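Local coordinates for protein NADPH-ferredoxin reductase FprA (Mycobacterium tuberculosis, PDB 1LQT) that catalyses electron transfer between NADPH and ferredoxin through a bound FAD, and may supply electrons to P450 systems, at residues S94-G105 and N353-K361; L218-E229 and R261-F271. All blocks are in the same frame, centred on the assembly; numbering follows the deposited sequence. Where two conformers were deposited one is given.

Interaction 1: S94-G105 and N353-K361; sequences SERYDAVIYAVG and NEYVVGWIK. With FAD (flavin-adenine dinucleotide), chain H.
In the FAD-binding Rossmann-like sheet, strand 354-356 forms one edge and pairs in parallel with strand 99-102. Y355 bonds both ways: its N donates to V100 O, and its O accepts from Y102 N at 2.7 Å in a nearly straight bond (175°). V100 N to N353 O and V357 N to Y102 O extend the pairing at either end. N353 turns its CG between its own N and carbonyl carbon (chi1 73°), and ND2 gives a bond to D98 O, 3.2 Å away in the loop between helix 90-96 and strand 99-102, from above that carbonyl's plane, and a weak one to S94 O of the helix's last turn. On the V100 and Y102 face, water 1 links Y102 OH to E354 OE2, while E354 OE1 bonds S351. Just past the strands V357 CG2 packs against A103 CB at 3.5 Å. Here both segments reach the cofactor pyrophosphate: W359 N, in the first turn of helix 359-362, donates to FAD O2P at 2.8 Å, and water 2 joins G105 N, V357 O and I360 N to that same oxygen. The W359 ring lays one face over FAD C5', and V104 CG2 meets I360 CG1 at 3.6 Å.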
loop_
_atom_site.group_PDB
_atom_site.type_symbol
_atom_site.label_atom_id
_atom_site.label_comp_id
_atom_site.label_asym_id
_atom_site.label_seq_id
_atom_site.Cartn_x
_atom_site.Cartn_y
_atom_site.Cartn_z
ATOM N N SER A 94 18.911 -17.809 -2.769
ATOM C CA SER A 94 19.372 -18.016 -4.131
ATOM C C SER A 94 20.143 -19.342 -4.287
ATOM O O SER A 94 20.192 -19.865 -5.372
ATOM C CB SER A 94 20.193 -16.844 -4.649
ATOM O OG SER A 94 21.394 -16.774 -3.936
ATOM N N GLU A 95 20.657 -19.893 -3.192
ATOM C CA GLU A 95 21.330 -21.203 -3.205
ATOM C C GLU A 95 20.311 -22.337 -3.124
ATOM O O GLU A 95 20.577 -23.441 -3.583
ATOM C CB GLU A 95 22.258 -21.377 -1.998
ATOM C CG GLU A 95 23.440 -20.438 -1.882
ATOM C CD GLU A 95 24.506 -20.561 -2.946
ATOM O OE1 GLU A 95 24.349 -21.392 -3.874
ATOM O OE2 GLU A 95 25.532 -19.791 -2.835
ATOM N N ARG A 96 19.158 -22.085 -2.515
ATOM C CA ARG A 96 18.197 -23.126 -2.263
ATOM C C ARG A 96 17.046 -23.244 -3.234
ATOM O O ARG A 96 16.263 -24.188 -3.151
ATOM C CB ARG A 96 17.643 -22.950 -0.863
ATOM C CG ARG A 96 18.601 -23.355 0.172
ATOM C CD ARG A 96 18.108 -22.997 1.505
ATOM N NE ARG A 96 18.975 -23.523 2.517
ATOM C CZ ARG A 96 20.071 -22.952 2.913
ATOM N NH1 ARG A 96 20.472 -21.792 2.379
ATOM N NH2 ARG A 96 20.793 -23.581 3.823
ATOM N N TYR A 97 16.910 -22.280 -4.130
ATOM C CA TYR A 97 15.844 -22.250 -5.081
ATOM C C TYR A 97 16.413 -22.008 -6.455
ATOM O O TYR A 97 17.468 -21.394 -6.596
ATOM C CB TYR A 97 14.848 -21.136 -4.696
ATOM C CG TYR A 97 14.047 -21.448 -3.456
ATOM C CD1 TYR A 97 14.507 -21.111 -2.195
ATOM C CD2 TYR A 97 12.849 -22.126 -3.549
ATOM C CE1 TYR A 97 13.785 -21.416 -1.081
ATOM C CE2 TYR A 97 12.110 -22.435 -2.426
ATOM C CZ TYR A 97 12.576 -22.090 -1.194
ATOM O OH TYR A 97 11.852 -22.358 -0.054
ATOM N N ASP A 98 15.723 -22.506 -7.470
ATOM C CA ASP A 98 16.105 -22.209 -8.847
ATOM C C ASP A 98 16.010 -20.731 -9.169
ATOM O O ASP A 98 16.841 -20.197 -9.897
ATOM C CB ASP A 98 15.285 -23.032 -9.823
ATOM C CG ASP A 98 15.586 -24.514 -9.709
ATOM O OD1 ASP A 98 14.708 -25.249 -9.205
ATOM O OD2 ASP A 98 16.680 -24.942 -10.094
ATOM N N ALA A 99 14.980 -20.077 -8.628
ATOM C CA ALA A 99 14.833 -18.634 -8.792
ATOM C C ALA A 99 14.068 -18.105 -7.598
ATOM O O ALA A 99 13.342 -18.838 -6.936
ATOM C CB ALA A 99 14.117 -18.317 -10.061
ATOM N N VAL A 100 14.249 -16.802 -7.350
ATOM C CA VAL A 100 13.618 -16.122 -6.239
ATOM C C VAL A 100 12.994 -14.858 -6.802
ATOM O O VAL A 100 13.633 -14.105 -7.514
ATOM C CB VAL A 100 14.628 -15.761 -5.144
ATOM C CG1 VAL A 100 13.916 -15.204 -3.924
ATOM C CG2 VAL A 100 15.508 -16.981 -4.748
ATOM N N ILE A 101 11.728 -14.639 -6.453
ATOM C CA ILE A 101 10.996 -13.439 -6.866
ATOM C C ILE A 101 10.737 -12.582 -5.640
ATOM O O ILE A 101 10.096 -13.030 -4.694
ATOM C CB ILE A 101 9.675 -13.789 -7.527
ATOM C CG1 ILE A 101 9.858 -14.732 -8.727
ATOM C CG2 ILE A 101 8.964 -12.534 -7.937
ATOM C CD1 ILE A 101 8.581 -15.176 -9.327
ATOM N N TYR A 102 11.246 -11.350 -5.660
ATOM C CA TYR A 102 10.990 -10.379 -4.612
ATOM C C TYR A 102 9.751 -9.578 -4.965
ATOM O O TYR A 102 9.715 -8.882 -5.969
ATOM C CB TYR A 102 12.229 -9.484 -4.405
ATOM C CG TYR A 102 13.290 -10.288 -3.725
ATOM C CD1 TYR A 102 14.161 -11.088 -4.447
ATOM C CD2 TYR A 102 13.386 -10.336 -2.342
ATOM C CE1 TYR A 102 15.046 -11.923 -3.820
ATOM C CE2 TYR A 102 14.284 -11.157 -1.708
ATOM C CZ TYR A 102 15.098 -11.964 -2.445
ATOM O OH TYR A 102 15.945 -12.810 -1.779
ATOM N N ALA A 103 8.755 -9.664 -4.082
ATOM C CA ALA A 103 7.448 -9.059 -4.234
ATOM C C ALA A 103 7.129 -8.306 -2.942
ATOM O O ALA A 103 6.042 -8.419 -2.373
ATOM C CB ALA A 103 6.406 -10.132 -4.539
ATOM N N VAL A 104 8.099 -7.511 -2.483
ATOM C CA VAL A 104 8.075 -6.965 -1.144
ATOM C C VAL A 104 7.344 -5.635 -1.028
ATOM O O VAL A 104 7.198 -5.092 0.066
ATOM C CB VAL A 104 9.506 -6.802 -0.589
ATOM C CG1 VAL A 104 10.154 -8.145 -0.334
ATOM C CG2 VAL A 104 10.381 -5.888 -1.482
ATOM N N GLY A 105 6.879 -5.105 -2.144
ATOM C CA GLY A 105 6.156 -3.835 -2.097
ATOM C C GLY A 105 7.023 -2.707 -1.596
ATOM O O GLY A 105 8.263 -2.728 -1.686
ATOM N N ASN A 353 19.300 -15.161 -11.231
ATOM C CA ASN A 353 18.119 -15.941 -10.849
ATOM C C ASN A 353 17.209 -15.268 -9.815
ATOM O O ASN A 353 16.378 -15.940 -9.232
ATOM C CB ASN A 353 18.495 -17.354 -10.370
ATOM C CG ASN A 353 19.110 -17.368 -9.037
ATOM O OD1 ASN A 353 19.751 -16.379 -8.644
ATOM N ND2 ASN A 353 18.947 -18.488 -8.288
ATOM N N GLU A 354 17.374 -13.959 -9.614
ATOM C CA GLU A 354 16.517 -13.209 -8.699
ATOM C C GLU A 354 15.769 -12.168 -9.514
ATOM O O GLU A 354 16.338 -11.525 -10.390
ATOM C CB GLU A 354 17.347 -12.581 -7.599
ATOM C CG GLU A 354 18.126 -13.592 -6.775
ATOM C CD GLU A 354 19.266 -12.954 -6.017
ATOM O OE1 GLU A 354 20.191 -12.432 -6.678
ATOM O OE2 GLU A 354 19.260 -12.949 -4.775
ATOM N N TYR A 355 14.507 -11.956 -9.139
ATOM C CA TYR A 355 13.570 -11.176 -9.896
ATOM C C TYR A 355 12.780 -10.293 -8.960
ATOM O O TYR A 355 12.779 -10.487 -7.745
ATOM C CB TYR A 355 12.616 -12.109 -10.673
ATOM C CG TYR A 355 13.360 -12.967 -11.670
ATOM C CD1 TYR A 355 13.981 -14.144 -11.281
ATOM C CD2 TYR A 355 13.462 -12.570 -12.995
ATOM C CE1 TYR A 355 14.710 -14.894 -12.183
ATOM C CE2 TYR A 355 14.213 -13.316 -13.898
ATOM C CZ TYR A 355 14.825 -14.474 -13.485
ATOM O OH TYR A 355 15.564 -15.212 -14.388
ATOM N N VAL A 356 12.064 -9.350 -9.541
ATOM C CA VAL A 356 11.146 -8.483 -8.827
ATOM C C VAL A 356 9.831 -8.378 -9.578
ATOM O O VAL A 356 9.789 -8.444 -10.797
ATOM C CB VAL A 356 11.728 -7.066 -8.609
ATOM C CG1 VAL A 356 12.740 -7.074 -7.489
ATOM C CG2 VAL A 356 12.328 -6.481 -9.883
ATOM N N VAL A 357 8.754 -8.186 -8.818
ATOM C CA VAL A 357 7.431 -7.888 -9.321
ATOM C C VAL A 357 6.806 -6.851 -8.402
ATOM O O VAL A 357 7.210 -6.689 -7.263
ATOM C CB VAL A 357 6.507 -9.141 -9.400
ATOM C CG1 VAL A 357 7.064 -10.139 -10.435
ATOM C CG2 VAL A 357 6.374 -9.775 -8.039
ATOM N N GLY A 358 5.774 -6.196 -8.899
ATOM C CA GLY A 358 4.973 -5.318 -8.068
ATOM C C GLY A 358 5.619 -3.976 -7.827
ATOM O O GLY A 358 6.478 -3.508 -8.574
ATOM N N TRP A 359 5.186 -3.344 -6.749
ATOM C CA TRP A 359 5.662 -2.011 -6.413
ATOM C C TRP A 359 7.163 -1.899 -6.178
ATOM O O TRP A 359 7.706 -0.836 -6.410
ATOM C CB TRP A 359 4.853 -1.481 -5.225
ATOM C CG TRP A 359 3.469 -1.057 -5.605
ATOM C CD1 TRP A 359 2.838 -1.260 -6.785
ATOM C CD2 TRP A 359 2.589 -0.278 -4.806
ATOM N NE1 TRP A 359 1.608 -0.650 -6.778
ATOM C CE2 TRP A 359 1.447 -0.015 -5.578
ATOM C CE3 TRP A 359 2.670 0.272 -3.519
ATOM C CZ2 TRP A 359 0.415 0.771 -5.115
ATOM C CZ3 TRP A 359 1.622 1.082 -3.072
ATOM C CH2 TRP A 359 0.526 1.313 -3.879
ATOM N N ILE A 360 7.834 -2.954 -5.731
ATOM C CA ILE A 360 9.261 -2.858 -5.574
ATOM C C ILE A 360 9.984 -2.785 -6.935
ATOM O O ILE A 360 11.103 -2.300 -7.009
ATOM C CB ILE A 360 9.815 -4.012 -4.690
ATOM C CG1 ILE A 360 11.228 -3.655 -4.173
ATOM C CG2 ILE A 360 9.837 -5.344 -5.423
ATOM C CD1 ILE A 360 11.328 -2.429 -3.254
ATOM N N LYS A 361 9.343 -3.297 -7.974
ATOM C CA LYS A 361 9.832 -3.253 -9.360
ATOM C C LYS A 361 9.480 -1.948 -10.058
ATOM O O LYS A 361 10.349 -1.355 -10.712
ATOM C CB LYS A 361 9.228 -4.422 -10.165
ATOM C CG LYS A 361 9.528 -4.449 -11.701
ATOM C CD LYS A 361 8.707 -5.604 -12.354
ATOM C CE LYS A 361 8.847 -5.677 -13.874
ATOM N NZ LYS A 361 7.955 -6.752 -14.434
HETATM P PA FAD H . 2.140 -5.356 -1.250
HETATM O O1A FAD H . 2.632 -4.248 -0.410
HETATM O O2A FAD H . 0.681 -5.571 -1.414
HETATM O O5B FAD H . 2.740 -6.729 -0.692
HETATM C C5B FAD H . 4.105 -6.791 -0.259
HETATM C C4B FAD H . 4.197 -7.959 0.715
HETATM O O4B FAD H . 5.582 -8.219 0.925
HETATM C C3B FAD H . 3.580 -7.677 2.090
HETATM O O3B FAD H . 2.738 -8.721 2.522
HETATM C C2B FAD H . 4.792 -7.498 2.966
HETATM O O2B FAD H . 4.600 -7.751 4.339
HETATM C C1B FAD H . 5.793 -8.452 2.304
HETATM N N9A FAD H . 7.191 -8.175 2.603
HETATM C C8A FAD H . 7.811 -6.956 2.530
HETATM N N7A FAD H . 9.097 -7.032 2.847
HETATM C C5A FAD H . 9.303 -8.358 3.174
HETATM C C6A FAD H . 10.448 -9.038 3.598
HETATM N N6A FAD H . 11.639 -8.474 3.729
HETATM N N1A FAD H . 10.317 -10.373 3.832
HETATM C C2A FAD H . 9.112 -10.975 3.643
HETATM N N3A FAD H . 7.981 -10.385 3.235
HETATM C C4A FAD H . 8.128 -9.075 3.013
HETATM N N1 FAD H . -5.660 -0.986 -5.125
HETATM C C2 FAD H . -6.927 -1.245 -5.554
HETATM O O2 FAD H . -7.129 -1.855 -6.587
HETATM N N3 FAD H . -7.995 -0.777 -4.806
HETATM C C4 FAD H . -7.866 -0.138 -3.607
HETATM O O4 FAD H . -8.874 0.226 -2.960
HETATM C C4X FAD H . -6.562 0.079 -3.147
HETATM N N5 FAD H . -6.344 0.696 -1.935
HETATM C C5X FAD H . -5.061 0.937 -1.516
HETATM C C6 FAD H . -4.838 1.578 -0.322
HETATM C C7 FAD H . -3.566 1.912 0.108
HETATM C C7M FAD H . -3.368 2.597 1.432
HETATM C C8 FAD H . -2.478 1.546 -0.695
HETATM C C8M FAD H . -1.075 1.903 -0.290
HETATM C C9 FAD H . -2.685 0.875 -1.898
HETATM C C9A FAD H . -3.968 0.562 -2.325
HETATM N N10 FAD H . -4.200 -0.091 -3.540
HETATM C C10 FAD H . -5.487 -0.354 -3.940
HETATM C "C1'" FAD H . -3.081 -0.561 -4.407
HETATM C "C2'" FAD H . -2.634 -1.971 -4.025
HETATM O "O2'" FAD H . -2.507 -2.027 -2.626
HETATM C "C3'" FAD H . -1.284 -2.287 -4.698
HETATM O "O3'" FAD H . -1.410 -2.264 -6.117
HETATM C "C4'" FAD H . -0.725 -3.682 -4.417
HETATM O "O4'" FAD H . -1.036 -4.113 -3.096
HETATM C "C5'" FAD H . 0.790 -3.702 -4.629
HETATM O "O5'" FAD H . 1.159 -5.085 -4.547
HETATM P P FAD H . 2.609 -5.608 -4.170
HETATM O O1P FAD H . 2.486 -7.081 -4.244
HETATM O O2P FAD H . 3.692 -4.957 -4.967
HETATM O O3P FAD H . 2.873 -5.138 -2.678
HETATM O O HOH W 1 17.487 -14.302 -3.343
HETATM O O HOH W 2 6.405 -5.569 -4.897
#

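Interaction 2: L218-E229 and R261-F271; sequences LDGVDVVIDPAE and RPGHRRMVFRF
D222, on edge strand 221-224, reaches across to the turn that precedes strand 265-270. Its CB lies 4.0 Å from R265 O, and CG, set beside the backbone N (chi1 -71°), leads the carboxylate towards R261 and H264. OD1 forms a salt bridge with R261 NH2 at 2.7 Å and accepts from water 4. OD2 takes R261 NE at 3.0 Å on its syn side, in a bent bond (133°), accepts a hydrogen bond from water 3, and stands over one face of the H264 ring. The carboxylate and guanidinium planes are 50° apart; R261 probably offsets the charge of this buried carboxylate, while the two waters add to its hydrogen bonding.

Between the strands run parallel backbone bonds, G220 O to R265 N, D222 N to R265 O, D222 O to M267 N, V224 N to M267 O and V224 O to F269 N. On the D222, V224 and R266 face, V224 CG2 lies 3.7 Å from R266 NH1, above the plane of a guanidinium whose NE is paired with E193. On the V221, V223 and M267 face, L218 CD1 meets M267 CE at 3.7 Å, and F269 takes V223 CG1 and I225 CG1 at its ring.

At the far end F271 N donates to OE1 of E229, whose chain bends at chi2, at 2.8 Å from above the carboxylate plane. Water 6 joins OE2 to F271 O and R270 NE; the R270 guanidinium also pairs with E311.

The strands form a beta-alpha-beta crossover, through helices 235-241 and 243-256, at the edge of the Rossmann-type sheet carrying the NADP(+) site. Strand 193-197 flanks strand 265-270 on its other side. M267 and F269 pack on helix 157-167, whereas V223 and I225 touch helix 243-256.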
loop_
_atom_site.group_PDB
_atom_site.type_symbol
_atom_site.label_atom_id
_atom_site.label_comp_id
_atom_site.label_asym_id
_atom_site.label_seq_id
_atom_site.Cartn_x
_atom_site.Cartn_y
_atom_site.Cartn_z
ATOM N N LEU A 218 -20.662 10.396 2.516
ATOM C CA LEU A 218 -20.227 10.447 3.885
ATOM C C LEU A 218 -21.223 11.216 4.723
ATOM O O LEU A 218 -21.322 12.447 4.644
ATOM C CB LEU A 218 -18.872 11.123 3.965
ATOM C CG LEU A 218 -17.733 10.418 3.239
ATOM C CD1 LEU A 218 -16.537 11.318 3.155
ATOM C CD2 LEU A 218 -17.388 9.155 3.951
ATOM N N ASP A 219 -22.000 10.482 5.507
ATOM C CA ASP A 219 -22.977 11.087 6.376
ATOM C C ASP A 219 -22.299 12.071 7.324
ATOM O O ASP A 219 -21.308 11.733 7.967
ATOM C CB ASP A 219 -23.656 9.996 7.217
ATOM C CG ASP A 219 -24.688 9.197 6.453
ATOM O OD1 ASP A 219 -24.531 8.923 5.247
ATOM O OD2 ASP A 219 -25.713 8.759 7.017
ATOM N N GLY A 220 -22.844 13.270 7.433
ATOM C CA GLY A 220 -22.337 14.267 8.345
ATOM C C GLY A 220 -21.172 15.081 7.845
ATOM O O GLY A 220 -20.692 15.965 8.576
ATOM N N VAL A 221 -20.717 14.810 6.622
ATOM C CA VAL A 221 -19.562 15.478 6.066
ATOM C C VAL A 221 -19.937 16.191 4.800
ATOM O O VAL A 221 -20.574 15.622 3.908
ATOM C CB VAL A 221 -18.469 14.461 5.698
ATOM C CG1 VAL A 221 -17.204 15.162 5.178
ATOM C CG2 VAL A 221 -18.158 13.586 6.899
ATOM N N ASP A 222 -19.532 17.446 4.727
ATOM C CA ASP A 222 -19.605 18.201 3.486
ATOM C C ASP A 222 -18.223 18.313 2.842
ATOM O O ASP A 222 -17.208 18.645 3.483
ATOM C CB ASP A 222 -20.115 19.575 3.733
ATOM C CG ASP A 222 -21.602 19.599 4.103
ATOM O OD1 ASP A 222 -22.342 18.607 3.934
ATOM O OD2 ASP A 222 -22.079 20.600 4.566
ATOM N N VAL A 223 -18.223 18.104 1.546
ATOM C CA VAL A 223 -17.027 18.294 0.736
ATOM C C VAL A 223 -16.994 19.770 0.339
ATOM O O VAL A 223 -17.987 20.295 -0.147
ATOM C CB VAL A 223 -17.068 17.401 -0.472
ATOM C CG1 VAL A 223 -15.849 17.645 -1.339
ATOM C CG2 VAL A 223 -17.098 15.961 -0.048
ATOM N N VAL A 224 -15.885 20.438 0.605
ATOM C CA VAL A 224 -15.738 21.861 0.391
ATOM C C VAL A 224 -14.650 22.092 -0.644
ATOM O O VAL A 224 -13.491 21.777 -0.419
ATOM C CB VAL A 224 -15.378 22.587 1.697
ATOM C CG1 VAL A 224 -15.177 24.060 1.418
ATOM C CG2 VAL A 224 -16.425 22.364 2.760
ATOM N N ILE A 225 -15.038 22.677 -1.778
ATOM C CA ILE A 225 -14.087 23.137 -2.773
ATOM C C ILE A 225 -14.475 24.549 -3.151
ATOM O O ILE A 225 -15.535 24.771 -3.727
ATOM C CB ILE A 225 -14.058 22.283 -4.007
ATOM C CG1 ILE A 225 -13.878 20.815 -3.622
ATOM C CG2 ILE A 225 -12.946 22.761 -4.943
ATOM C CD1 ILE A 225 -13.753 19.905 -4.781
ATOM N N ASP A 226 -13.635 25.502 -2.822
ATOM C CA ASP A 226 -13.919 26.875 -3.182
ATOM C C ASP A 226 -13.925 26.992 -4.706
ATOM O O ASP A 226 -13.033 26.485 -5.360
ATOM C CB ASP A 226 -12.825 27.736 -2.576
ATOM C CG ASP A 226 -13.118 29.189 -2.680
ATOM O OD1 ASP A 226 -13.285 29.693 -3.793
ATOM O OD2 ASP A 226 -13.179 29.903 -1.667
ATOM N N PRO A 227 -14.924 27.658 -5.278
ATOM C CA PRO A 227 -14.944 27.809 -6.725
ATOM C C PRO A 227 -13.630 28.328 -7.321
ATOM O O PRO A 227 -13.302 27.975 -8.445
ATOM C CB PRO A 227 -16.095 28.784 -6.942
ATOM C CG PRO A 227 -17.016 28.440 -5.860
ATOM C CD PRO A 227 -16.149 28.190 -4.654
ATOM N N ALA A 228 -12.894 29.150 -6.593
ATOM C CA ALA A 228 -11.630 29.676 -7.074
ATOM C C ALA A 228 -10.608 28.587 -7.359
ATOM O O ALA A 228 -9.684 28.807 -8.119
ATOM C CB ALA A 228 -11.038 30.664 -6.085
ATOM N N GLU A 229 -10.755 27.423 -6.729
ATOM C CA GLU A 229 -9.851 26.315 -6.983
ATOM C C GLU A 229 -9.966 25.805 -8.423
ATOM O O GLU A 229 -9.098 25.105 -8.898
ATOM C CB GLU A 229 -10.109 25.160 -6.016
ATOM C CG GLU A 229 -9.870 25.483 -4.560
ATOM C CD GLU A 229 -8.434 25.735 -4.187
ATOM O OE1 GLU A 229 -7.553 25.170 -4.827
ATOM O OE2 GLU A 229 -8.192 26.494 -3.226
ATOM N N ARG A 261 -22.272 25.090 4.552
ATOM C CA ARG A 261 -23.298 24.948 5.605
ATOM C C ARG A 261 -22.696 24.866 7.000
ATOM O O ARG A 261 -21.987 23.890 7.244
ATOM C CB ARG A 261 -23.940 23.542 5.431
ATOM C CG ARG A 261 -25.318 23.489 4.815
ATOM C CD ARG A 261 -25.641 22.251 3.961
ATOM N NE ARG A 261 -25.048 20.981 4.404
ATOM C CZ ARG A 261 -25.552 19.780 4.097
ATOM N NH1 ARG A 261 -26.657 19.676 3.367
ATOM N NH2 ARG A 261 -24.963 18.675 4.509
ATOM N N PRO A 262 -23.000 25.752 7.958
ATOM C CA PRO A 262 -22.524 25.516 9.314
ATOM C C PRO A 262 -23.013 24.189 9.880
ATOM O O PRO A 262 -24.073 23.694 9.486
ATOM C CB PRO A 262 -23.196 26.661 10.091
ATOM C CG PRO A 262 -23.427 27.711 9.148
ATOM C CD PRO A 262 -23.763 27.015 7.899
ATOM N N GLY A 263 -22.223 23.642 10.793
ATOM C CA GLY A 263 -22.657 22.517 11.602
ATOM C C GLY A 263 -22.227 21.153 11.127
ATOM O O GLY A 263 -22.521 20.155 11.756
ATOM N N HIS A 264 -21.539 21.078 10.014
ATOM C CA HIS A 264 -21.143 19.808 9.442
ATOM C C HIS A 264 -19.650 19.643 9.560
ATOM O O HIS A 264 -18.919 20.604 9.677
ATOM C CB HIS A 264 -21.587 19.788 7.974
ATOM C CG HIS A 264 -23.068 19.865 7.809
ATOM N ND1 HIS A 264 -23.825 18.778 7.441
ATOM C CD2 HIS A 264 -23.937 20.886 7.995
ATOM C CE1 HIS A 264 -25.102 19.123 7.405
ATOM N NE2 HIS A 264 -25.197 20.400 7.740
ATOM N N ARG A 265 -19.192 18.408 9.556
ATOM C CA ARG A 265 -17.769 18.180 9.423
ATOM C C ARG A 265 -17.399 18.514 7.973
ATOM O O ARG A 265 -18.246 18.450 7.096
ATOM C CB ARG A 265 -17.405 16.753 9.813
ATOM C CG ARG A 265 -17.740 16.416 11.283
ATOM C CD ARG A 265 -17.402 14.930 11.633
ATOM N NE ARG A 265 -18.268 14.079 10.820
ATOM C CZ ARG A 265 -18.381 12.752 10.839
ATOM N NH1 ARG A 265 -17.605 12.012 11.648
ATOM N NH2 ARG A 265 -19.278 12.166 10.008
ATOM N N ARG A 266 -16.143 18.896 7.746
ATOM C CA ARG A 266 -15.725 19.417 6.438
ATOM C C ARG A 266 -14.494 18.680 5.899
ATOM O O ARG A 266 -13.528 18.526 6.615
ATOM C CB ARG A 266 -15.365 20.906 6.555
ATOM C CG ARG A 266 -16.540 21.826 6.839
ATOM C CD ARG A 266 -16.117 23.193 7.401
ATOM N NE ARG A 266 -15.146 23.927 6.587
ATOM C CZ ARG A 266 -15.431 24.806 5.639
ATOM N NH1 ARG A 266 -16.682 25.030 5.308
ATOM N NH2 ARG A 266 -14.448 25.451 5.020
ATOM N N MET A 267 -14.548 18.333 4.615
ATOM C CA MET A 267 -13.409 17.836 3.874
ATOM C C MET A 267 -13.117 18.879 2.815
ATOM O O MET A 267 -13.863 18.999 1.859
ATOM C CB MET A 267 -13.716 16.489 3.242
ATOM C CG MET A 267 -12.490 15.859 2.630
ATOM S SD MET A 267 -12.838 14.308 1.775
ATOM C CE MET A 267 -13.350 13.255 3.128
ATOM N N VAL A 268 -12.040 19.634 3.003
ATOM C CA VAL A 268 -11.716 20.788 2.170
ATOM C C VAL A 268 -10.579 20.442 1.221
ATOM O O VAL A 268 -9.565 19.886 1.648
ATOM C CB VAL A 268 -11.252 21.969 3.069
ATOM C CG1 VAL A 268 -10.888 23.175 2.234
ATOM C CG2 VAL A 268 -12.291 22.333 4.104
ATOM N N PHE A 269 -10.733 20.779 -0.055
ATOM C CA PHE A 269 -9.665 20.592 -1.039
ATOM C C PHE A 269 -9.025 21.932 -1.365
ATOM O O PHE A 269 -9.687 22.853 -1.800
ATOM C CB PHE A 269 -10.194 19.985 -2.334
ATOM C CG PHE A 269 -10.588 18.525 -2.214
ATOM C CD1 PHE A 269 -11.787 18.168 -1.655
ATOM C CD2 PHE A 269 -9.750 17.537 -2.652
ATOM C CE1 PHE A 269 -12.155 16.843 -1.542
ATOM C CE2 PHE A 269 -10.098 16.214 -2.547
ATOM C CZ PHE A 269 -11.292 15.862 -1.984
ATOM N N ARG A 270 -7.706 21.980 -1.180
ATOM C CA ARG A 270 -6.872 23.126 -1.559
ATOM C C ARG A 270 -5.833 22.633 -2.560
ATOM O O ARG A 270 -5.135 21.676 -2.287
ATOM C CB ARG A 270 -6.154 23.666 -0.334
ATOM C CG ARG A 270 -7.043 24.432 0.621
ATOM C CD ARG A 270 -7.317 25.855 0.223
ATOM N NE ARG A 270 -6.112 26.658 0.060
ATOM C CZ ARG A 270 -5.418 27.270 1.026
ATOM N NH1 ARG A 270 -5.781 27.246 2.294
ATOM N NH2 ARG A 270 -4.365 27.979 0.698
ATOM N N PHE A 271 -5.776 23.245 -3.721
ATOM C CA PHE A 271 -4.809 22.919 -4.737
ATOM C C PHE A 271 -3.764 24.031 -4.806
ATOM O O PHE A 271 -3.860 25.055 -4.151
ATOM C CB PHE A 271 -5.475 22.696 -6.085
ATOM C CG PHE A 271 -6.474 21.575 -6.076
ATOM C CD1 PHE A 271 -6.084 20.270 -6.339
ATOM C CD2 PHE A 271 -7.793 21.803 -5.772
ATOM C CE1 PHE A 271 -6.996 19.246 -6.335
ATOM C CE2 PHE A 271 -8.704 20.775 -5.763
ATOM C CZ PHE A 271 -8.308 19.484 -6.050
HETATM O O HOH W 3 -20.654 22.626 4.249
HETATM O O HOH W 4 -23.008 16.730 6.094
HETATM O O HOH W 5 -11.353 24.965 -1.202
HETATM O O HOH W 6 -5.588 26.802 -2.829
#

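Overall arrangement
From the N terminus, the chain passes through the first strands of the FAD-binding sheet before reaching 94-105, the first half of interaction 1. It then crosses into the second parallel sheet, where 218-229 and 261-271 meet in interaction 2, closing a loop of 31 intervening residues that are largely helical. Only after this does the chain return to 353-361, so interaction 1 closes a loop of 247 residues with interaction 2 nested inside it. The two lie on opposite sides of the chain's centre, their centres about 44 Å apart and nearest atoms about 18 Å apart. Interaction 1 joins an edge strand to the FAD sheet; interaction 2 does so for the sheet whose strand 149-153 leads into the NADP(+) site.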